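Local structure of zinc uptake regulation protein (Escherichia coli, 4MTE) at residues Glu2-Thr5 against Thr6-Leu10; Val31-Leu34 against Met35-Asp39; Asp49-Arg52 against Glu53-Gln57; Asp68-Glu72 against Gln73-His77; Asp119-His122 against Thr123-Ala126. The protein acts as a zinc-dependent repressor of the Fur family, binding with zinc to the operator of the znuACB zinc-uptake genes. All blocks are in the same frame, centred on the assembly; numbering follows the deposited sequence.

Contact 1: residues Glu2-Thr5 against Thr6-Leu10; sequences EKTT and TQELL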
loop_
_atom_site.group_PDB
_atom_site.type_symbol
_atom_site.label_atom_id
_atom_site.label_comp_id
_atom_site.label_asym_id
_atom_site.label_seq_id
_atom_site.Cartn_x
_atom_site.Cartn_y
_atom_site.Cartn_z
ATOM N N GLU D 2 40.754 -14.913 17.969
ATOM C CA GLU D 2 39.616 -14.126 18.427
ATOM C C GLU D 2 39.337 -12.985 17.452
ATOM O O GLU D 2 40.222 -12.181 17.157
ATOM C CB GLU D 2 39.888 -13.567 19.823
ATOM C CG GLU D 2 38.687 -12.899 20.485
ATOM C CD GLU D 2 37.695 -13.894 21.064
ATOM O OE1 GLU D 2 37.812 -15.103 20.772
ATOM O OE2 GLU D 2 36.796 -13.461 21.818
ATOM N N LYS D 3 38.101 -12.917 16.966
ATOM C CA LYS D 3 37.711 -11.915 15.979
ATOM C C LYS D 3 37.827 -10.491 16.508
ATOM O O LYS D 3 37.963 -10.265 17.712
ATOM C CB LYS D 3 36.275 -12.162 15.510
ATOM C CG LYS D 3 36.124 -13.338 14.561
ATOM C CD LYS D 3 36.697 -13.016 13.188
ATOM C CE LYS D 3 36.463 -14.152 12.207
ATOM N NZ LYS D 3 36.965 -13.831 10.843
ATOM N N THR D 4 37.761 -9.533 15.590
ATOM C CA THR D 4 37.856 -8.121 15.932
ATOM C C THR D 4 36.602 -7.669 16.672
ATOM O O THR D 4 35.483 -7.993 16.275
ATOM C CB THR D 4 38.038 -7.250 14.670
ATOM O OG1 THR D 4 39.097 -7.780 13.865
ATOM C CG2 THR D 4 38.360 -5.811 15.045
ATOM N N THR D 5 36.799 -6.918 17.750
ATOM C CA THR D 5 35.691 -6.388 18.531
ATOM C C THR D 5 34.993 -5.284 17.749
ATOM O O THR D 5 35.566 -4.701 16.830
ATOM C CB THR D 5 36.180 -5.823 19.885
ATOM O OG1 THR D 5 36.954 -6.815 20.569
ATOM C CG2 THR D 5 35.006 -5.399 20.776
ATOM N N THR D 6 33.747 -5.015 18.119
ATOM C CA THR D 6 32.955 -3.955 17.508
ATOM C C THR D 6 33.643 -2.588 17.590
ATOM O O THR D 6 33.640 -1.834 16.622
ATOM C CB THR D 6 31.562 -3.886 18.174
ATOM O OG1 THR D 6 30.857 -5.108 17.926
ATOM C CG2 THR D 6 30.747 -2.736 17.631
ATOM N N GLN D 7 34.232 -2.276 18.741
ATOM C CA GLN D 7 34.863 -0.972 18.962
ATOM C C GLN D 7 36.150 -0.806 18.149
ATOM O O GLN D 7 36.445 0.278 17.610
ATOM C CB GLN D 7 35.158 -0.788 20.455
ATOM C CG GLN D 7 33.911 -0.785 21.327
ATOM C CD GLN D 7 32.920 0.289 20.920
ATOM O OE1 GLN D 7 31.740 0.013 20.700
ATOM N NE2 GLN D 7 33.398 1.525 20.816
ATOM N N GLU D 8 36.915 -1.890 18.070
ATOM C CA GLU D 8 38.139 -1.918 17.286
ATOM C C GLU D 8 37.827 -1.594 15.827
ATOM O O GLU D 8 38.600 -0.912 15.154
ATOM C CB GLU D 8 38.811 -3.289 17.408
ATOM C CG GLU D 8 39.244 -3.635 18.833
ATOM C CD GLU D 8 39.863 -5.017 18.953
ATOM O OE1 GLU D 8 39.357 -5.958 18.307
ATOM O OE2 GLU D 8 40.857 -5.161 19.695
ATOM N N LEU D 9 36.681 -2.071 15.347
ATOM C CA LEU D 9 36.241 -1.781 13.988
ATOM C C LEU D 9 36.000 -0.284 13.803
ATOM O O LEU D 9 36.325 0.275 12.756
ATOM C CB LEU D 9 34.965 -2.559 13.647
ATOM C CG LEU D 9 35.093 -4.068 13.423
ATOM C CD1 LEU D 9 33.718 -4.686 13.193
ATOM C CD2 LEU D 9 36.023 -4.382 12.255
ATOM N N LEU D 10 35.437 0.360 14.821
ATOM C CA LEU D 10 35.149 1.790 14.752
ATOM C C LEU D 10 36.442 2.594 14.733
ATOM O O LEU D 10 36.621 3.488 13.897
ATOM C CB LEU D 10 34.288 2.222 15.940
ATOM C CG LEU D 10 33.004 1.418 16.144
ATOM C CD1 LEU D 10 32.248 1.917 17.368
ATOM C CD2 LEU D 10 32.120 1.457 14.901
#
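The Glu8 carboxylate folds back over the start of helix 6-20, and two threonines meet it at OE1. Thr5 N reaches this oxygen from its anti side at 2.8 Å, 28° out of the carboxylate plane, in a nearly straight bond (166°). Thr5 OG1 adds a weak bond to OE1, and the methyl CG2 of Thr4 lies 3.4 Å from the same oxygen. Glu8 can turn back this way because CG stands beside its backbone N (chi1 -63°) and the chain beyond it is extended. Thr5 is the N-cap residue and Glu8 the third residue of the helix, which makes their bond the glutamate half of a capping box; the Thr5 hydroxyl makes no capping bond in return. One residue on, Leu9 N donates to Thr5 O at 3.2 Å, while Leu9 CD2 packs 3.9 Å from Thr4 CG2, in the positions of a hydrophobic staple. Cutting Leu9 back to an alanine is likely to leave the Thr4 methyl without this apolar partner and withdraw the packing on His89 and Phe91. Thr4 OG1 turns instead to Asp92. A carboxylate at a helix's amino end is likely to be favoured by its dipole, suiting glutamate here by charge and reach.

Contact 2: residues Val31-Leu34 against Met35-Asp39; sequences VLRL and MSLQD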
loop_
_atom_site.group_PDB
_atom_site.type_symbol
_atom_site.label_atom_id
_atom_site.label_comp_id
_atom_site.label_asym_id
_atom_site.label_seq_id
_atom_site.Cartn_x
_atom_site.Cartn_y
_atom_site.Cartn_z
ATOM N N VAL D 31 25.972 7.039 12.939
ATOM C CA VAL D 31 25.252 6.019 12.193
ATOM C C VAL D 31 26.017 4.710 12.291
ATOM O O VAL D 31 25.441 3.663 12.597
ATOM C CB VAL D 31 25.079 6.424 10.710
ATOM C CG1 VAL D 31 24.488 5.279 9.896
ATOM C CG2 VAL D 31 24.198 7.660 10.603
ATOM N N LEU D 32 27.320 4.782 12.042
ATOM C CA LEU D 32 28.185 3.611 12.121
ATOM C C LEU D 32 28.056 2.904 13.470
ATOM O O LEU D 32 27.811 1.695 13.527
ATOM C CB LEU D 32 29.640 4.013 11.874
ATOM C CG LEU D 32 30.669 2.886 11.749
ATOM C CD1 LEU D 32 30.261 1.861 10.692
ATOM C CD2 LEU D 32 32.036 3.481 11.435
ATOM N N ARG D 33 28.204 3.653 14.559
ATOM C CA ARG D 33 28.116 3.046 15.882
ATOM C C ARG D 33 26.717 2.493 16.138
ATOM O O ARG D 33 26.576 1.378 16.636
ATOM C CB ARG D 33 28.527 4.024 16.987
ATOM C CG ARG D 33 27.700 5.290 17.069
ATOM C CD ARG D 33 28.022 6.079 18.325
ATOM N NE ARG D 33 27.769 5.287 19.526
ATOM C CZ ARG D 33 26.583 5.171 20.117
ATOM N NH1 ARG D 33 25.520 5.801 19.633
ATOM N NH2 ARG D 33 26.459 4.419 21.200
ATOM N N LEU D 34 25.689 3.260 15.778
ATOM C CA LEU D 34 24.309 2.810 15.954
ATOM C C LEU D 34 24.082 1.491 15.230
ATOM O O LEU D 34 23.393 0.606 15.734
ATOM C CB LEU D 34 23.318 3.856 15.440
ATOM C CG LEU D 34 23.121 5.106 16.299
ATOM C CD1 LEU D 34 22.223 6.099 15.572
ATOM C CD2 LEU D 34 22.552 4.762 17.672
ATOM N N MET D 35 24.671 1.363 14.048
ATOM C CA MET D 35 24.598 0.113 13.305
ATOM C C MET D 35 25.414 -0.967 14.001
ATOM O O MET D 35 25.014 -2.130 14.038
ATOM C CB MET D 35 25.109 0.308 11.880
ATOM C CG MET D 35 24.163 1.094 10.991
ATOM S SD MET D 35 24.656 1.051 9.261
ATOM C CE MET D 35 24.293 -0.655 8.856
ATOM N N SER D 36 26.559 -0.579 14.552
ATOM C CA SER D 36 27.441 -1.527 15.225
ATOM C C SER D 36 26.800 -2.152 16.469
ATOM O O SER D 36 27.165 -3.258 16.870
ATOM C CB SER D 36 28.761 -0.848 15.598
ATOM O OG SER D 36 28.651 -0.134 16.814
ATOM N N LEU D 37 25.842 -1.451 17.068
ATOM C CA LEU D 37 25.165 -1.943 18.266
ATOM C C LEU D 37 24.140 -3.023 17.936
ATOM O O LEU D 37 23.682 -3.745 18.822
ATOM C CB LEU D 37 24.462 -0.795 18.992
ATOM C CG LEU D 37 25.334 0.347 19.516
ATOM C CD1 LEU D 37 24.473 1.349 20.271
ATOM C CD2 LEU D 37 26.472 -0.168 20.393
ATOM N N GLN D 38 23.779 -3.132 16.663
ATOM C CA GLN D 38 22.739 -4.063 16.248
ATOM C C GLN D 38 23.245 -5.499 16.264
ATOM O O GLN D 38 24.384 -5.775 15.885
ATOM C CB GLN D 38 22.221 -3.699 14.855
ATOM C CG GLN D 38 21.615 -2.309 14.777
ATOM C CD GLN D 38 20.408 -2.153 15.682
ATOM O OE1 GLN D 38 19.487 -2.967 15.647
ATOM N NE2 GLN D 38 20.409 -1.109 16.502
ATOM N N ASP D 39 22.379 -6.409 16.698
ATOM C CA ASP D 39 22.702 -7.829 16.746
ATOM C C ASP D 39 22.549 -8.465 15.366
ATOM O O ASP D 39 22.611 -9.687 15.224
ATOM C CB ASP D 39 21.787 -8.538 17.747
ATOM C CG ASP D 39 21.699 -7.810 19.076
ATOM O OD1 ASP D 39 22.573 -6.960 19.352
ATOM O OD2 ASP D 39 20.757 -8.088 19.846
#
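Arg33 and Leu37, one turn apart, run side by side and point the same way, so that NH2 of Arg33 comes 3.8 Å from CD1 of Leu37, oblique to the guanidinium plane. The arginine's NH1 forms a salt bridge with Glu30. At the foot of Leu37 lies Arg33 O, which takes two donors: Leu37 N at 3.0 Å, almost in line with the C=O, and Ser36 OG at 2.6 Å, lying in the carbonyl plane on a lone pair. The hydroxyl gets there because OG sits between its backbone N and carbonyl carbon (chi1 83°), facing back down the helix. These residues lie toward the end of helix 26-36 of the winged-helix domain, and the serine is small, consistent with the close approach of helix 6-20, whose Thr6 and Leu10 touch it. An alanine at Ser36 is likely to leave Arg33 O with the Leu37 amide but without the hydroxyl donor. On another side of the helix, Met35 directs CG to 3.3 Å from Val31 O and its sulfur SD to 4.3 Å from Val31 CG1. Its apolar chain also touches Leu47 of helix 44-52 and Leu67 of helix 60-72. Met35 N bonds Val31 O at 2.8 Å.

Contact 3: residues Asp49-Arg52 against Glu53-Gln57; sequences DLLR and EAEPQ. With nucleotides of chain E.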
loop_
_atom_site.group_PDB
_atom_site.type_symbol
_atom_site.label_atom_id
_atom_site.label_comp_id
_atom_site.label_asym_id
_atom_site.label_seq_id
_atom_site.Cartn_x
_atom_site.Cartn_y
_atom_site.Cartn_z
ATOM N N ASP D 49 15.028 6.200 12.951
ATOM C CA ASP D 49 14.343 6.322 14.236
ATOM C C ASP D 49 15.333 6.315 15.401
ATOM O O ASP D 49 15.196 7.099 16.338
ATOM C CB ASP D 49 13.312 5.201 14.418
ATOM C CG ASP D 49 12.060 5.405 13.577
ATOM O OD1 ASP D 49 11.700 6.569 13.302
ATOM O OD2 ASP D 49 11.428 4.395 13.201
ATOM N N LEU D 50 16.329 5.435 15.346
ATOM C CA LEU D 50 17.377 5.423 16.365
ATOM C C LEU D 50 18.140 6.743 16.372
ATOM O O LEU D 50 18.394 7.323 17.427
ATOM C CB LEU D 50 18.364 4.281 16.119
ATOM C CG LEU D 50 17.842 2.854 16.286
ATOM C CD1 LEU D 50 18.964 1.864 16.002
ATOM C CD2 LEU D 50 17.257 2.634 17.679
ATOM N N LEU D 51 18.501 7.209 15.183
ATOM C CA LEU D 51 19.289 8.425 15.033
ATOM C C LEU D 51 18.553 9.664 15.551
ATOM O O LEU D 51 19.178 10.682 15.848
ATOM C CB LEU D 51 19.658 8.614 13.560
ATOM C CG LEU D 51 20.671 9.704 13.208
ATOM C CD1 LEU D 51 22.036 9.411 13.824
ATOM C CD2 LEU D 51 20.772 9.840 11.696
ATOM N N ARG D 52 17.231 9.572 15.667
ATOM C CA ARG D 52 16.414 10.713 16.082
ATOM C C ARG D 52 16.577 11.053 17.560
ATOM O O ARG D 52 16.515 12.222 17.941
ATOM C CB ARG D 52 14.934 10.451 15.799
ATOM C CG ARG D 52 14.508 10.671 14.363
ATOM C CD ARG D 52 12.996 10.678 14.261
ATOM N NE ARG D 52 12.521 10.594 12.883
ATOM C CZ ARG D 52 12.587 11.587 12.003
ATOM N NH1 ARG D 52 13.125 12.751 12.342
ATOM N NH2 ARG D 52 12.122 11.410 10.774
ATOM N N GLU D 53 16.766 10.029 18.387
ATOM C CA GLU D 53 16.884 10.209 19.832
ATOM C C GLU D 53 18.008 11.183 20.169
ATOM O O GLU D 53 17.965 11.867 21.194
ATOM C CB GLU D 53 17.132 8.862 20.512
ATOM C CG GLU D 53 16.010 7.857 20.312
ATOM C CD GLU D 53 16.415 6.447 20.697
ATOM O OE1 GLU D 53 17.230 6.296 21.632
ATOM O OE2 GLU D 53 15.922 5.492 20.060
ATOM N N ALA D 54 19.006 11.240 19.294
ATOM C CA ALA D 54 20.119 12.171 19.429
ATOM C C ALA D 54 19.872 13.389 18.547
ATOM O O ALA D 54 19.888 14.527 19.020
ATOM C CB ALA D 54 21.419 11.489 19.030
ATOM N N GLU D 55 19.640 13.130 17.263
ATOM C CA GLU D 55 19.444 14.176 16.266
ATOM C C GLU D 55 18.009 14.133 15.736
ATOM O O GLU D 55 17.765 13.609 14.649
ATOM C CB GLU D 55 20.442 13.987 15.118
ATOM C CG GLU D 55 21.897 13.949 15.568
ATOM C CD GLU D 55 22.846 13.520 14.464
ATOM O OE1 GLU D 55 23.388 12.398 14.549
ATOM O OE2 GLU D 55 23.059 14.307 13.518
ATOM N N PRO D 56 17.052 14.691 16.500
ATOM C CA PRO D 56 15.630 14.621 16.136
ATOM C C PRO D 56 15.328 15.309 14.811
ATOM O O PRO D 56 14.329 15.002 14.162
ATOM C CB PRO D 56 14.939 15.366 17.281
ATOM C CG PRO D 56 15.980 16.286 17.814
ATOM C CD PRO D 56 17.269 15.533 17.690
ATOM N N GLN D 57 16.203 16.228 14.417
ATOM C CA GLN D 57 16.043 16.971 13.174
ATOM C C GLN D 57 16.425 16.124 11.962
ATOM O O GLN D 57 16.348 16.586 10.823
ATOM C CB GLN D 57 16.907 18.231 13.214
ATOM C CG GLN D 57 16.597 19.151 14.381
ATOM C CD GLN D 57 15.153 19.610 14.388
ATOM O OE1 GLN D 57 14.554 19.826 13.334
ATOM N NE2 GLN D 57 14.582 19.751 15.578
ATOM P P DT E 8 16.489 21.431 9.764
ATOM O OP1 DT E 8 16.011 22.553 10.599
ATOM O OP2 DT E 8 16.593 20.075 10.342
ATOM O "O5'" DT E 8 15.563 21.325 8.468
ATOM C "C5'" DT E 8 15.389 22.473 7.651
ATOM C "C4'" DT E 8 14.562 22.145 6.423
ATOM O "O4'" DT E 8 15.382 21.481 5.428
ATOM C "C3'" DT E 8 13.371 21.220 6.675
ATOM O "O3'" DT E 8 12.178 21.916 6.364
ATOM C "C2'" DT E 8 13.619 20.026 5.753
ATOM C "C1'" DT E 8 14.537 20.623 4.692
ATOM N N1 DT E 8 15.376 19.647 3.925
ATOM C C2 DT E 8 15.504 19.790 2.558
ATOM O O2 DT E 8 14.966 20.673 1.912
ATOM N N3 DT E 8 16.298 18.845 1.963
ATOM C C4 DT E 8 16.964 17.798 2.574
ATOM O O4 DT E 8 17.653 17.005 1.938
ATOM C C5 DT E 8 16.789 17.707 4.001
ATOM C C7 DT E 8 17.457 16.615 4.788
ATOM C C6 DT E 8 16.016 18.625 4.599
#
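Leu51 and Glu55 meet where helix 44-52 runs out into the turn that leads to helix 60-72, the helix-turn-helix part of the winged-helix fold. In the Fur family the second of these helices is the one that reads the DNA. Leu51 O is the chief acceptor here: Glu55 N donates to it in the carbonyl plane at 2.9 Å (158°), and Ala54 N adds a weak bond. One residue earlier, Leu50 O takes Glu53 N at 3.3 Å, but the donor stands well above the carbonyl plane, 55° out of it, in a bond that spans three residues. Arg52 O faces the nitrogen of Pro56, which has no hydrogen to give; the proline's CD lies against this oxygen at 3.4 Å instead. Proline therefore suits a chain leaving the helix, since it cannot carry the helical bonding pattern further. Pro56 O in turn lies at the edge of the Arg52 guanidinium, in its plane, and receives a weak bond from NH1 at 3.1 Å; the extended arginine chain is what spans this gap. Glu55 O accepts a C-H contact from Arg52 CA. The Glu55 side chain slants across that of Leu51, bringing OE1 3.4 Å from CD1, while OE2 has a weak hydrogen bond to Gln27. Glu53 lies alongside Leu50. Beyond the turn the chain meets the DNA backbone: Gln57 CB rests 3.4 Å from OP2 of nucleotide DT8 of chain E.

Contact 4: residues Asp68-Glu72 against Gln73-His77; sequences DFLLE and QGFVH. With ZN (zinc ion), chain N.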
loop_
_atom_site.group_PDB
_atom_site.type_symbol
_atom_site.label_atom_id
_atom_site.label_comp_id
_atom_site.label_asym_id
_atom_site.label_seq_id
_atom_site.Cartn_x
_atom_site.Cartn_y
_atom_site.Cartn_z
ATOM N N ASP D 68 25.334 5.530 2.146
ATOM C CA ASP D 68 26.053 5.550 0.874
ATOM C C ASP D 68 27.552 5.674 1.120
ATOM O O ASP D 68 28.348 4.924 0.556
ATOM C CB ASP D 68 25.578 6.708 -0.007
ATOM C CG ASP D 68 24.227 6.447 -0.645
ATOM O OD1 ASP D 68 23.923 5.276 -0.957
ATOM O OD2 ASP D 68 23.469 7.419 -0.844
ATOM N N PHE D 69 27.930 6.627 1.968
ATOM C CA PHE D 69 29.334 6.801 2.337
ATOM C C PHE D 69 29.926 5.523 2.939
ATOM O O PHE D 69 30.954 5.017 2.474
ATOM C CB PHE D 69 29.484 7.955 3.331
ATOM C CG PHE D 69 30.879 8.108 3.875
ATOM C CD1 PHE D 69 31.833 8.834 3.182
ATOM C CD2 PHE D 69 31.237 7.525 5.079
ATOM C CE1 PHE D 69 33.116 8.973 3.680
ATOM C CE2 PHE D 69 32.518 7.664 5.579
ATOM C CZ PHE D 69 33.455 8.389 4.879
ATOM N N LEU D 70 29.267 5.007 3.973
ATOM C CA LEU D 70 29.729 3.810 4.672
ATOM C C LEU D 70 29.808 2.608 3.735
ATOM O O LEU D 70 30.694 1.763 3.866
ATOM C CB LEU D 70 28.795 3.496 5.843
ATOM C CG LEU D 70 28.713 4.571 6.930
ATOM C CD1 LEU D 70 27.560 4.282 7.882
ATOM C CD2 LEU D 70 30.033 4.685 7.687
ATOM N N LEU D 71 28.881 2.539 2.787
ATOM C CA LEU D 71 28.880 1.469 1.796
ATOM C C LEU D 71 30.064 1.627 0.861
ATOM O O LEU D 71 30.756 0.661 0.545
ATOM C CB LEU D 71 27.590 1.497 0.980
ATOM C CG LEU D 71 26.359 0.896 1.653
ATOM C CD1 LEU D 71 25.090 1.368 0.956
ATOM C CD2 LEU D 71 26.453 -0.621 1.647
ATOM N N GLU D 72 30.287 2.858 0.417
ATOM C CA GLU D 72 31.388 3.152 -0.486
ATOM C C GLU D 72 32.734 2.845 0.169
ATOM O O GLU D 72 33.630 2.303 -0.475
ATOM C CB GLU D 72 31.336 4.616 -0.923
ATOM C CG GLU D 72 32.269 4.955 -2.074
ATOM C CD GLU D 72 32.139 6.397 -2.528
ATOM O OE1 GLU D 72 31.264 7.113 -1.994
ATOM O OE2 GLU D 72 32.910 6.814 -3.417
ATOM N N GLN D 73 32.872 3.185 1.448
ATOM C CA GLN D 73 34.113 2.913 2.175
ATOM C C GLN D 73 34.208 1.462 2.663
ATOM O O GLN D 73 35.238 1.051 3.194
ATOM C CB GLN D 73 34.276 3.888 3.346
ATOM C CG GLN D 73 34.378 5.350 2.916
ATOM C CD GLN D 73 35.478 5.585 1.894
ATOM O OE1 GLN D 73 36.567 5.024 2.000
ATOM N NE2 GLN D 73 35.194 6.410 0.892
ATOM N N GLY D 74 33.136 0.697 2.485
ATOM C CA GLY D 74 33.176 -0.738 2.718
ATOM C C GLY D 74 32.974 -1.169 4.160
ATOM O O GLY D 74 33.261 -2.313 4.513
ATOM N N PHE D 75 32.470 -0.264 4.992
ATOM C CA PHE D 75 32.215 -0.568 6.398
ATOM C C PHE D 75 30.878 -1.277 6.574
ATOM O O PHE D 75 30.665 -1.984 7.560
ATOM C CB PHE D 75 32.226 0.720 7.222
ATOM C CG PHE D 75 33.487 1.518 7.075
ATOM C CD1 PHE D 75 34.705 0.881 6.915
ATOM C CD2 PHE D 75 33.457 2.899 7.081
ATOM C CE1 PHE D 75 35.866 1.605 6.772
ATOM C CE2 PHE D 75 34.620 3.628 6.937
ATOM C CZ PHE D 75 35.824 2.977 6.783
ATOM N N VAL D 76 29.987 -1.087 5.606
ATOM C CA VAL D 76 28.632 -1.626 5.672
ATOM C C VAL D 76 28.319 -2.428 4.413
ATOM O O VAL D 76 28.864 -2.158 3.343
ATOM C CB VAL D 76 27.596 -0.482 5.836
ATOM C CG1 VAL D 76 26.162 -1.012 5.797
ATOM C CG2 VAL D 76 27.851 0.281 7.132
ATOM N N HIS D 77 27.462 -3.433 4.569
ATOM C CA HIS D 77 26.911 -4.173 3.442
ATOM C C HIS D 77 25.406 -3.984 3.411
ATOM O O HIS D 77 24.754 -3.884 4.459
ATOM C CB HIS D 77 27.218 -5.664 3.557
ATOM C CG HIS D 77 28.676 -5.988 3.488
ATOM N ND1 HIS D 77 29.441 -5.747 2.370
ATOM C CD2 HIS D 77 29.506 -6.545 4.402
ATOM C CE1 HIS D 77 30.684 -6.135 2.599
ATOM N NE2 HIS D 77 30.749 -6.621 3.822
HETATM ZN ZN ZN N . 32.083 -7.604 4.972
#
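Gln73 lies against Phe69, one turn back on helix 60-72, and its successive atoms serve different partners. CB sits 3.6 Å above one face of the Phe75 ring, toward the rim. CG, placed beside the backbone N (chi1 -62°), covers a face of Phe69 in a CH-pi contact, 3.9 Å from the ring centroid. There the chain bends, setting the amide plane 36° from the Phe69 ring, and OE1 takes a hydrogen bond from Arg20. A glutamine suits this spot because its methylenes serve the aromatic rings while its end stays polar. The helix closes in a Schellman motif. Gly74 has a positive phi (84°), strained for residues with a CB; Phe75 N donates to Leu70 O at 2.9 Å, and Gly74 N weakly to Leu71 O. The turn brings Val76 CG2 to 3.6 Å from Leu70 CB, and Phe75 CD2 to 3.9 Å from Leu70 CD2, which lies at the ring's edge. One residue on, His77 NE2 binds zinc at 2.0 Å together with Cys88, His96 and Glu111. The turn thus joins the DNA-reading helix to a strand carrying a zinc ligand, consistent with zinc's role as cofactor for operator binding.

Contact 5: residues Asp119-His122 against Thr123-Ala126; sequences DIMH and TLAA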
loop_
_atom_site.group_PDB
_atom_site.type_symbol
_atom_site.label_atom_id
_atom_site.label_comp_id
_atom_site.label_asym_id
_atom_site.label_seq_id
_atom_site.Cartn_x
_atom_site.Cartn_y
_atom_site.Cartn_z
ATOM N N ASP D 119 35.215 -18.388 -6.517
ATOM C CA ASP D 119 35.874 -19.195 -7.538
ATOM C C ASP D 119 34.869 -19.896 -8.451
ATOM O O ASP D 119 34.985 -19.831 -9.676
ATOM C CB ASP D 119 36.789 -20.234 -6.887
ATOM C CG ASP D 119 38.024 -19.614 -6.259
ATOM O OD1 ASP D 119 38.008 -18.397 -5.984
ATOM O OD2 ASP D 119 39.008 -20.349 -6.038
ATOM N N ILE D 120 33.890 -20.569 -7.853
ATOM C CA ILE D 120 32.870 -21.282 -8.619
ATOM C C ILE D 120 32.074 -20.311 -9.482
ATOM O O ILE D 120 31.759 -20.605 -10.632
ATOM C CB ILE D 120 31.896 -22.044 -7.694
ATOM C CG1 ILE D 120 32.631 -23.163 -6.957
ATOM C CG2 ILE D 120 30.736 -22.643 -8.494
ATOM C CD1 ILE D 120 31.848 -23.745 -5.794
ATOM N N MET D 121 31.746 -19.157 -8.912
ATOM C CA MET D 121 30.995 -18.133 -9.625
ATOM C C MET D 121 31.798 -17.622 -10.814
ATOM O O MET D 121 31.261 -17.450 -11.908
ATOM C CB MET D 121 30.652 -16.981 -8.683
ATOM C CG MET D 121 29.499 -17.287 -7.735
ATOM S SD MET D 121 27.879 -17.090 -8.505
ATOM C CE MET D 121 27.411 -18.793 -8.776
ATOM N N HIS D 122 33.086 -17.384 -10.599
ATOM C CA HIS D 122 33.969 -16.975 -11.684
ATOM C C HIS D 122 34.065 -18.073 -12.738
ATOM O O HIS D 122 34.062 -17.797 -13.938
ATOM C CB HIS D 122 35.356 -16.629 -11.149
ATOM C CG HIS D 122 35.542 -15.173 -10.861
ATOM N ND1 HIS D 122 35.718 -14.235 -11.855
ATOM C CD2 HIS D 122 35.574 -14.490 -9.691
ATOM C CE1 HIS D 122 35.853 -13.039 -11.311
ATOM N NE2 HIS D 122 35.769 -13.166 -9.999
ATOM N N THR D 123 34.139 -19.318 -12.281
ATOM C CA THR D 123 34.218 -20.464 -13.180
ATOM C C THR D 123 32.959 -20.562 -14.035
ATOM O O THR D 123 33.033 -20.790 -15.243
ATOM C CB THR D 123 34.412 -21.781 -12.397
ATOM O OG1 THR D 123 35.636 -21.722 -11.655
ATOM C CG2 THR D 123 34.450 -22.984 -13.338
ATOM N N LEU D 124 31.803 -20.389 -13.404
ATOM C CA LEU D 124 30.529 -20.431 -14.110
ATOM C C LEU D 124 30.410 -19.234 -15.042
ATOM O O LEU D 124 29.889 -19.345 -16.151
ATOM C CB LEU D 124 29.364 -20.434 -13.117
ATOM C CG LEU D 124 28.932 -21.799 -12.579
ATOM C CD1 LEU D 124 27.937 -21.630 -11.439
ATOM C CD2 LEU D 124 28.330 -22.653 -13.690
ATOM N N ALA D 125 30.905 -18.091 -14.581
ATOM C CA ALA D 125 30.873 -16.866 -15.370
ATOM C C ALA D 125 31.853 -16.952 -16.534
ATOM O O ALA D 125 31.635 -16.345 -17.579
ATOM C CB ALA D 125 31.204 -15.665 -14.492
ATOM N N ALA D 126 32.931 -17.710 -16.345
ATOM C CA ALA D 126 33.987 -17.825 -17.349
ATOM C C ALA D 126 33.573 -18.653 -18.565
ATOM O O ALA D 126 33.988 -18.358 -19.687
ATOM C CB ALA D 126 35.253 -18.409 -16.720
#
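Thr123 grips Asp119 O twice: its backbone N donates at 2.8 Å, tilted 19° from the carbonyl plane, and its hydroxyl OG1 donates at 2.8 Å from higher above that plane, 43° out. The hydroxyl reaches back one turn because OG1 stands beside its own backbone N (chi1 -61°). A threonine in mid-helix commonly satisfies its hydroxyl in this manner, which suits it to an exposed face. On another face, Leu124 gathers the apolar contacts. Its CD1 lies 3.9 Å from the methyl CE of Met121, whose chain runs aslant it, and 4.2 Å from CG2 of Ile120, which runs alongside and points the same way. Met121 brings CE round to the leucine through bends at both its second and third torsions. What positions these groups is regular helical bonding: Leu124 N donates to Ile120 O, and Ala125 N to Met121 O, both at 2.8 Å, with a weak bond from Ala126 N to His122 O following. Further out, Met121, His122 and Ala125 pack helix 115-127 onto Leu132 of strand 131-140, and the short alanine is consistent with the strand's close approach. The second subunit also packs here. Ile120 meets Ile120 of the second subunit, and Leu124 packs on its Glu112 and Ala125 on its Phe101, so this helix lies between its own sheet and strands of the neighbouring subunit.

Contact 2 is the hub of the DNA-binding half. Contact 1 packs on it through Thr6 CG2 and Ser36 CB, 3.4 Å apart, contact 3 through Leu34 CD1 and Leu51 CD1 at 3.7 Å, and contact 4 through Met35 CE and Val76 CG1 at 3.6 Å. Contact 4 holds a zinc ligand itself, and the Leu9 side chain of contact 1 lies about 9 Å from the same zinc. Contact 3 touches the DNA backbone, and contact 4, its centre about 21 Å from that of contact 3, comes within about 5 Å of the nucleic acid. Contact 5 stands apart at the subunit interface, its centre about 26 Å from that of contact 4 and about 44 Å from that of contact 3.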